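Local structure of L-Ala-D/L-Glu Epimerase (Escherichia coli, 1JPD) at residues Gly46-Glu56 with Ala87-Asp95; Thr121-Val129 with Ala140-Leu151. The protein belongs to the enolase superfamily, pairing an N-terminal capping domain of the mandelate racemase/muconate lactonizing enzyme type with a TIM-barrel-like domain. One frame throughout, in Å; residues are numbered along the deposited sequence.

Contact 1 (Gly46-Glu56 with Ala87-Asp95)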
loop_
_atom_site.group_PDB
_atom_site.type_symbol
_atom_site.label_atom_id
_atom_site.label_comp_id
_atom_site.label_asym_id
_atom_site.label_seq_id
_atom_site.Cartn_x
_atom_site.Cartn_y
_atom_site.Cartn_z
ATOM N N GLY A 46 -2.116 12.244 11.545
ATOM C CA GLY A 46 -2.246 10.949 10.905
ATOM C C GLY A 46 -3.324 10.975 9.844
ATOM O O GLY A 46 -4.424 11.479 10.077
ATOM N N GLU A 47 -3.014 10.447 8.667
ATOM C CA GLU A 47 -3.980 10.421 7.582
ATOM C C GLU A 47 -4.379 8.988 7.248
ATOM O O GLU A 47 -3.655 8.039 7.558
ATOM C CB GLU A 47 -3.389 11.086 6.339
ATOM C CG GLU A 47 -4.279 11.033 5.109
ATOM C CD GLU A 47 -3.637 11.671 3.897
ATOM O OE1 GLU A 47 -3.238 12.849 4.001
ATOM O OE2 GLU A 47 -3.537 11.004 2.842
ATOM N N CYS A 48 -5.545 8.837 6.630
ATOM C CA CYS A 48 -6.023 7.526 6.211
ATOM C C CYS A 48 -6.977 7.668 5.029
ATOM O O CYS A 48 -7.485 8.760 4.733
ATOM C CB CYS A 48 -6.716 6.794 7.365
ATOM S SG CYS A 48 -8.388 7.335 7.718
ATOM N N THR A 49 -7.199 6.556 4.339
ATOM C CA THR A 49 -8.082 6.538 3.184
ATOM C C THR A 49 -9.115 5.436 3.335
ATOM O O THR A 49 -8.803 4.269 3.136
ATOM C CB THR A 49 -7.291 6.291 1.887
ATOM O OG1 THR A 49 -6.383 7.380 1.677
ATOM C CG2 THR A 49 -8.231 6.182 0.690
ATOM N N PRO A 50 -10.357 5.791 3.707
ATOM C CA PRO A 50 -11.403 4.772 3.867
ATOM C C PRO A 50 -11.432 3.853 2.636
ATOM O O PRO A 50 -11.492 4.330 1.489
ATOM C CB PRO A 50 -12.671 5.609 4.018
ATOM C CG PRO A 50 -12.164 6.826 4.732
ATOM C CD PRO A 50 -10.887 7.136 3.981
ATOM N N TYR A 51 -11.385 2.544 2.887
ATOM C CA TYR A 51 -11.368 1.536 1.823
ATOM C C TYR A 51 -12.773 1.055 1.493
ATOM O O TYR A 51 -13.334 0.222 2.210
ATOM C CB TYR A 51 -10.495 0.341 2.259
ATOM C CG TYR A 51 -9.932 -0.501 1.128
ATOM C CD1 TYR A 51 -10.044 -0.093 -0.200
ATOM C CD2 TYR A 51 -9.256 -1.691 1.392
ATOM C CE1 TYR A 51 -9.493 -0.851 -1.237
ATOM C CE2 TYR A 51 -8.701 -2.456 0.364
ATOM C CZ TYR A 51 -8.824 -2.027 -0.946
ATOM O OH TYR A 51 -8.274 -2.759 -1.972
ATOM N N PRO A 52 -13.363 1.571 0.400
ATOM C CA PRO A 52 -14.718 1.169 0.007
ATOM C C PRO A 52 -14.901 -0.349 0.000
ATOM O O PRO A 52 -15.821 -0.876 0.636
ATOM C CB PRO A 52 -14.873 1.783 -1.387
ATOM C CG PRO A 52 -14.053 3.037 -1.288
ATOM C CD PRO A 52 -12.806 2.545 -0.559
ATOM N N ARG A 53 -14.001 -1.046 -0.692
ATOM C CA ARG A 53 -14.084 -2.501 -0.796
ATOM C C ARG A 53 -14.150 -3.271 0.532
ATOM O O ARG A 53 -14.363 -4.483 0.528
ATOM C CB ARG A 53 -12.923 -3.046 -1.639
ATOM C CG ARG A 53 -13.152 -4.488 -2.073
ATOM C CD ARG A 53 -11.945 -5.071 -2.766
ATOM N NE ARG A 53 -12.107 -6.494 -3.067
ATOM C CZ ARG A 53 -12.655 -7.381 -2.241
ATOM N NH1 ARG A 53 -13.120 -7.006 -1.056
ATOM N NH2 ARG A 53 -12.702 -8.658 -2.583
ATOM N N TYR A 54 -13.986 -2.583 1.659
ATOM C CA TYR A 54 -14.035 -3.244 2.964
ATOM C C TYR A 54 -15.112 -2.657 3.871
ATOM O O TYR A 54 -15.084 -2.834 5.093
ATOM C CB TYR A 54 -12.682 -3.148 3.673
ATOM C CG TYR A 54 -11.574 -3.991 3.060
ATOM C CD1 TYR A 54 -10.247 -3.863 3.491
ATOM C CD2 TYR A 54 -11.850 -4.930 2.068
ATOM C CE1 TYR A 54 -9.236 -4.650 2.945
ATOM C CE2 TYR A 54 -10.843 -5.720 1.518
ATOM C CZ TYR A 54 -9.543 -5.578 1.959
ATOM O OH TYR A 54 -8.552 -6.379 1.427
ATOM N N GLY A 55 -16.055 -1.943 3.264
ATOM C CA GLY A 55 -17.157 -1.365 4.017
ATOM C C GLY A 55 -16.847 -0.112 4.818
ATOM O O GLY A 55 -17.333 0.046 5.948
ATOM N N GLU A 56 -16.051 0.787 4.247
ATOM C CA GLU A 56 -15.718 2.024 4.934
ATOM C C GLU A 56 -16.014 3.197 4.011
ATOM O O GLU A 56 -15.869 3.113 2.795
ATOM C CB GLU A 56 -14.244 2.066 5.288
ATOM C CG GLU A 56 -13.718 0.903 6.090
ATOM C CD GLU A 56 -12.219 1.034 6.344
ATOM O OE1 GLU A 56 -11.489 1.444 5.404
ATOM O OE2 GLU A 56 -11.776 0.721 7.472
ATOM N N ALA A 87 -8.728 -3.405 12.854
ATOM C CA ALA A 87 -7.854 -2.942 11.786
ATOM C C ALA A 87 -8.724 -2.297 10.709
ATOM O O ALA A 87 -9.766 -2.836 10.347
ATOM C CB ALA A 87 -7.074 -4.104 11.206
ATOM N N GLY A 88 -8.295 -1.140 10.210
ATOM C CA GLY A 88 -9.053 -0.434 9.189
ATOM C C GLY A 88 -8.566 1.000 9.077
ATOM O O GLY A 88 -7.660 1.400 9.808
ATOM N N ALA A 89 -9.160 1.784 8.183
ATOM C CA ALA A 89 -8.735 3.174 7.999
ATOM C C ALA A 89 -8.761 4.024 9.269
ATOM O O ALA A 89 -7.861 4.834 9.493
ATOM C CB ALA A 89 -9.579 3.843 6.921
ATOM N N ALA A 90 -9.797 3.854 10.086
ATOM C CA ALA A 90 -9.915 4.629 11.315
ATOM C C ALA A 90 -8.704 4.408 12.207
ATOM O O ALA A 90 -8.009 5.361 12.573
ATOM C CB ALA A 90 -11.202 4.260 12.068
ATOM N N ARG A 91 -8.433 3.157 12.554
ATOM C CA ARG A 91 -7.292 2.902 13.414
ATOM C C ARG A 91 -5.997 3.384 12.770
ATOM O O ARG A 91 -5.080 3.815 13.468
ATOM C CB ARG A 91 -7.174 1.418 13.765
ATOM C CG ARG A 91 -6.192 1.166 14.904
ATOM C CD ARG A 91 -6.198 -0.277 15.371
ATOM N NE ARG A 91 -5.466 -1.169 14.473
ATOM C CZ ARG A 91 -5.371 -2.484 14.644
ATOM N NH1 ARG A 91 -5.967 -3.061 15.682
ATOM N NH2 ARG A 91 -4.676 -3.219 13.784
ATOM N N ASN A 92 -5.923 3.328 11.443
ATOM C CA ASN A 92 -4.722 3.762 10.742
ATOM C C ASN A 92 -4.427 5.238 10.992
ATOM O O ASN A 92 -3.285 5.606 11.294
ATOM C CB ASN A 92 -4.847 3.498 9.241
ATOM C CG ASN A 92 -3.564 3.803 8.488
ATOM O OD1 ASN A 92 -2.459 3.574 9.000
ATOM N ND2 ASN A 92 -3.699 4.309 7.264
ATOM N N ALA A 93 -5.447 6.086 10.872
ATOM C CA ALA A 93 -5.253 7.513 11.108
ATOM C C ALA A 93 -4.786 7.765 12.547
ATOM O O ALA A 93 -3.839 8.523 12.776
ATOM C CB ALA A 93 -6.531 8.270 10.839
ATOM N N LEU A 94 -5.431 7.121 13.515
ATOM C CA LEU A 94 -5.052 7.317 14.911
ATOM C C LEU A 94 -3.666 6.778 15.238
ATOM O O LEU A 94 -2.854 7.461 15.873
ATOM C CB LEU A 94 -6.087 6.677 15.834
ATOM C CG LEU A 94 -7.456 7.339 15.726
ATOM C CD1 LEU A 94 -8.449 6.623 16.618
ATOM C CD2 LEU A 94 -7.339 8.807 16.094
ATOM N N ASP A 95 -3.398 5.551 14.808
ATOM C CA ASP A 95 -2.107 4.931 15.066
ATOM C C ASP A 95 -0.998 5.793 14.466
ATOM O O ASP A 95 0.016 6.050 15.111
ATOM C CB ASP A 95 -2.079 3.512 14.480
ATOM C CG ASP A 95 -0.790 2.769 14.795
ATOM O OD1 ASP A 95 0.155 2.822 13.984
ATOM O OD2 ASP A 95 -0.713 2.131 15.861
HETATM O O HOH W 1 -11.875 1.639 9.995
#
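Ala89, in the first turn of helix 89-104, meets Cys48, Pro50 and Glu56 and is the most heavily buried residue of this contact. Its CB, a short methyl, lies 3.7 Å from Pro50 CA and 3.8 Å from Cys48 SG. Cys48 ends strand 42-48 and turns toward the helix. With chi1 at 78°, SG sits between its own backbone N and carbonyl carbon and reaches the CB of Ala93, one helical turn beyond Ala89, at 3.8 Å. Small residues here suit the 6.0 Å between the axes of strand segment 46-48 and helix segment 89-95. Gly46 brings its CA 3.5 Å from Ala93 O; a side chain would point at that carbonyl, which suits glycine.

Glu56 supplies the polar half. Its OE2 accepts from Ala89 N at 2.9 Å, on the syn side and 18° out of the carboxylate plane, while OE1 takes Tyr51 N at 2.7 Å through its anti lone pair. The carboxylate thus takes one amide of the helix's first turn directly and a second, Ala90 N, through a water, where the dipole probably favours negative charge. Asn92 directs its amide to Asp252. This sheet-on-helix packing belongs to the alpha+beta capping domain of the enolase superfamily.

Contact 2 (Thr121-Val129 with Ala140-Leu151)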
loop_
_atom_site.group_PDB
_atom_site.type_symbol
_atom_site.label_atom_id
_atom_site.label_comp_id
_atom_site.label_asym_id
_atom_site.label_seq_id
_atom_site.Cartn_x
_atom_site.Cartn_y
_atom_site.Cartn_z
ATOM N N THR A 121 17.060 7.107 -2.144
ATOM C CA THR A 121 16.141 6.944 -3.259
ATOM C C THR A 121 15.433 5.601 -3.146
ATOM O O THR A 121 16.054 4.588 -2.821
ATOM C CB THR A 121 16.888 7.018 -4.605
ATOM O OG1 THR A 121 17.481 8.315 -4.752
ATOM C CG2 THR A 121 15.938 6.772 -5.759
ATOM N N VAL A 122 14.128 5.601 -3.403
ATOM C CA VAL A 122 13.330 4.383 -3.336
ATOM C C VAL A 122 12.687 4.114 -4.691
ATOM O O VAL A 122 12.051 5.000 -5.266
ATOM C CB VAL A 122 12.194 4.507 -2.290
ATOM C CG1 VAL A 122 11.327 3.258 -2.322
ATOM C CG2 VAL A 122 12.770 4.733 -0.899
ATOM N N ILE A 123 12.856 2.895 -5.200
ATOM C CA ILE A 123 12.266 2.507 -6.482
ATOM C C ILE A 123 10.784 2.229 -6.264
ATOM O O ILE A 123 10.416 1.381 -5.447
ATOM C CB ILE A 123 12.926 1.220 -7.070
ATOM C CG1 ILE A 123 14.389 1.497 -7.439
ATOM C CG2 ILE A 123 12.148 0.742 -8.304
ATOM C CD1 ILE A 123 15.116 0.303 -8.047
ATOM N N THR A 124 9.938 2.951 -6.992
ATOM C CA THR A 124 8.499 2.778 -6.873
ATOM C C THR A 124 7.912 2.286 -8.185
ATOM O O THR A 124 8.363 2.658 -9.261
ATOM C CB THR A 124 7.799 4.094 -6.449
ATOM O OG1 THR A 124 7.968 5.095 -7.461
ATOM C CG2 THR A 124 8.397 4.599 -5.149
ATOM N N ALA A 125 6.900 1.439 -8.082
ATOM C CA ALA A 125 6.265 0.872 -9.253
ATOM C C ALA A 125 5.504 1.893 -10.081
ATOM O O ALA A 125 4.679 2.642 -9.562
ATOM C CB ALA A 125 5.334 -0.238 -8.830
ATOM N N GLN A 126 5.795 1.924 -11.376
ATOM C CA GLN A 126 5.104 2.817 -12.282
ATOM C C GLN A 126 4.016 2.001 -12.943
ATOM O O GLN A 126 4.262 0.890 -13.417
ATOM C CB GLN A 126 6.050 3.361 -13.342
ATOM C CG GLN A 126 6.753 4.606 -12.896
ATOM C CD GLN A 126 5.808 5.785 -12.707
ATOM O OE1 GLN A 126 6.054 6.648 -11.869
ATOM N NE2 GLN A 126 4.737 5.837 -13.498
ATOM N N THR A 127 2.809 2.545 -12.970
ATOM C CA THR A 127 1.706 1.830 -13.564
ATOM C C THR A 127 1.679 1.916 -15.081
ATOM O O THR A 127 1.866 2.982 -15.658
ATOM C CB THR A 127 0.347 2.344 -13.037
ATOM O OG1 THR A 127 0.235 2.056 -11.641
ATOM C CG2 THR A 127 -0.806 1.675 -13.784
ATOM N N VAL A 128 1.468 0.766 -15.712
ATOM C CA VAL A 128 1.318 0.676 -17.149
ATOM C C VAL A 128 -0.136 0.236 -17.202
ATOM O O VAL A 128 -0.464 -0.913 -16.903
ATOM C CB VAL A 128 2.194 -0.419 -17.773
ATOM C CG1 VAL A 128 1.877 -0.539 -19.254
ATOM C CG2 VAL A 128 3.666 -0.092 -17.576
ATOM N N VAL A 129 -1.014 1.164 -17.551
ATOM C CA VAL A 129 -2.437 0.874 -17.593
ATOM C C VAL A 129 -2.857 -0.009 -18.765
ATOM O O VAL A 129 -2.166 -0.098 -19.777
ATOM C CB VAL A 129 -3.242 2.186 -17.622
ATOM C CG1 VAL A 129 -2.849 3.062 -16.429
ATOM C CG2 VAL A 129 -2.984 2.918 -18.926
ATOM N N ALA A 140 5.198 1.434 -21.636
ATOM C CA ALA A 140 6.265 0.807 -20.864
ATOM C C ALA A 140 7.627 1.336 -21.305
ATOM O O ALA A 140 8.504 1.608 -20.477
ATOM C CB ALA A 140 6.215 -0.696 -21.032
ATOM N N SER A 141 7.801 1.489 -22.613
ATOM C CA SER A 141 9.067 1.990 -23.134
ATOM C C SER A 141 9.338 3.435 -22.690
ATOM O O SER A 141 10.445 3.758 -22.260
ATOM C CB SER A 141 9.084 1.894 -24.662
ATOM O OG SER A 141 10.311 2.385 -25.175
ATOM N N THR A 142 8.328 4.296 -22.791
ATOM C CA THR A 142 8.459 5.697 -22.396
ATOM C C THR A 142 8.751 5.846 -20.906
ATOM O O THR A 142 9.579 6.669 -20.504
ATOM C CB THR A 142 7.178 6.486 -22.706
ATOM O OG1 THR A 142 6.922 6.455 -24.115
ATOM C CG2 THR A 142 7.323 7.928 -22.251
ATOM N N LEU A 143 8.062 5.055 -20.087
ATOM C CA LEU A 143 8.262 5.106 -18.644
ATOM C C LEU A 143 9.636 4.551 -18.293
ATOM O O LEU A 143 10.255 4.986 -17.322
ATOM C CB LEU A 143 7.156 4.325 -17.921
ATOM C CG LEU A 143 5.745 4.897 -18.121
ATOM C CD1 LEU A 143 4.706 4.006 -17.461
ATOM C CD2 LEU A 143 5.683 6.302 -17.535
ATOM N N TRP A 144 10.119 3.591 -19.082
ATOM C CA TRP A 144 11.440 3.010 -18.841
ATOM C C TRP A 144 12.509 4.047 -19.175
ATOM O O TRP A 144 13.511 4.167 -18.468
ATOM C CB TRP A 144 11.642 1.744 -19.688
ATOM C CG TRP A 144 13.075 1.285 -19.754
ATOM C CD1 TRP A 144 13.979 1.553 -20.747
ATOM C CD2 TRP A 144 13.784 0.540 -18.760
ATOM N NE1 TRP A 144 15.201 1.024 -20.429
ATOM C CE2 TRP A 144 15.112 0.395 -19.216
ATOM C CE3 TRP A 144 13.426 -0.022 -17.529
ATOM C CZ2 TRP A 144 16.088 -0.287 -18.480
ATOM C CZ3 TRP A 144 14.398 -0.703 -16.794
ATOM C CH2 TRP A 144 15.712 -0.829 -17.274
ATOM N N GLN A 145 12.272 4.802 -20.248
ATOM C CA GLN A 145 13.185 5.855 -20.691
ATOM C C GLN A 145 13.237 6.976 -19.652
ATOM O O GLN A 145 14.297 7.546 -19.403
ATOM C CB GLN A 145 12.717 6.452 -22.025
ATOM C CG GLN A 145 12.557 5.456 -23.161
ATOM C CD GLN A 145 13.856 5.144 -23.869
ATOM O OE1 GLN A 145 14.822 4.679 -23.258
ATOM N NE2 GLN A 145 13.887 5.397 -25.172
ATOM N N ALA A 146 12.086 7.287 -19.054
ATOM C CA ALA A 146 11.988 8.350 -18.056
ATOM C C ALA A 146 12.592 7.989 -16.696
ATOM O O ALA A 146 12.641 8.830 -15.793
ATOM C CB ALA A 146 10.529 8.780 -17.895
ATOM N N GLY A 147 13.041 6.743 -16.543
ATOM C CA GLY A 147 13.672 6.336 -15.298
ATOM C C GLY A 147 13.030 5.244 -14.462
ATOM O O GLY A 147 13.591 4.852 -13.437
ATOM N N ALA A 148 11.873 4.736 -14.875
ATOM C CA ALA A 148 11.208 3.697 -14.095
ATOM C C ALA A 148 11.805 2.316 -14.329
ATOM O O ALA A 148 11.680 1.754 -15.413
ATOM C CB ALA A 148 9.726 3.681 -14.413
ATOM N N LYS A 149 12.449 1.767 -13.306
ATOM C CA LYS A 149 13.056 0.444 -13.413
ATOM C C LYS A 149 12.058 -0.664 -13.091
ATOM O O LYS A 149 12.184 -1.785 -13.580
ATOM C CB LYS A 149 14.266 0.345 -12.482
ATOM C CG LYS A 149 15.452 1.184 -12.942
ATOM C CD LYS A 149 16.557 1.246 -11.893
ATOM C CE LYS A 149 17.699 2.129 -12.374
ATOM N NZ LYS A 149 17.213 3.446 -12.896
ATOM N N LEU A 150 11.064 -0.338 -12.270
ATOM C CA LEU A 150 10.033 -1.292 -11.873
ATOM C C LEU A 150 8.705 -0.849 -12.465
ATOM O O LEU A 150 8.222 0.234 -12.162
ATOM C CB LEU A 150 9.926 -1.345 -10.347
ATOM C CG LEU A 150 8.837 -2.240 -9.755
ATOM C CD1 LEU A 150 9.040 -3.674 -10.213
ATOM C CD2 LEU A 150 8.882 -2.161 -8.246
ATOM N N LEU A 151 8.128 -1.685 -13.322
ATOM C CA LEU A 151 6.852 -1.387 -13.956
ATOM C C LEU A 151 5.770 -2.320 -13.425
ATOM O O LEU A 151 5.974 -3.535 -13.345
ATOM C CB LEU A 151 6.947 -1.571 -15.474
ATOM C CG LEU A 151 7.948 -0.724 -16.257
ATOM C CD1 LEU A 151 7.874 -1.070 -17.740
ATOM C CD2 LEU A 151 7.640 0.750 -16.035
#
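Gln126 and Leu151 pair as neighbours in parallel strands. Gln126 N donates to Leu150 O at 3.1 Å in a nearly straight bond (168° at the hydrogen), the donor tilted 20° from the carbonyl plane. The same oxygen receives a CA-H contact from Ala125, and Leu151 CA returns one to Gln126 O.

Packing is closest round the Gln126 side chain. Bent at chi2 (-66°), it lays CG against the methyl of Ala148, 3.5 Å from CB, while its NE2 end crosses Leu143 at about a right angle, 4.2 Å from CD2. A long, flexible residue suits this place because its methylenes serve as apolar surface while OE1 goes on to bond Gly320 N. On the other side of the sheet, Leu150 touches Ala125, CD2 to CB at 4.1 Å, and also packs on Thr175 and Ile177. Farther along, Val128 inserts its beta-branched side chain between helix and strand: CG2 lies 4.3 Å from Ala140 CB and 4.2 Å from both Leu143 CD1 and Leu151 CB.

The looser, solvent side lies at Ile123 and Lys149, both exposed. Ile123 CG2 still rests on Leu150 CB, but Lys149 meets Ile123 through its CD methylene, near Ile123 CD1, while its ammonium end leads away. Gly147, whose positive phi closes the helix in a Schellman motif, lets the chain turn back toward the sheet. Strand 121-128, helix 133-145 and strand 150-154 form a beta-alpha-beta unit, the repeating element of a TIM-type barrel.

Along the chain the two contacts come in series. From the N terminus, strands 6-15, 29-39 and 42-48 form the antiparallel sheet; contact 1 then closes a largely helical excursion of 30 residues, bringing the start of helix 89-104 back to the end of strand 42-48. After helix 110-114 the chain enters strand 121-128, and contact 2 closes a much shorter loop, with 10 residues between its segments. Neither loop encloses or crosses the other. Contact 1 joins sheet to helix in the N-terminal domain, whereas contact 2 ties together strand, helix and strand in the barrel. Their centres lie about 28 Å apart, on opposite sides of the chain's centre, and their nearest atoms are about 14 Å apart.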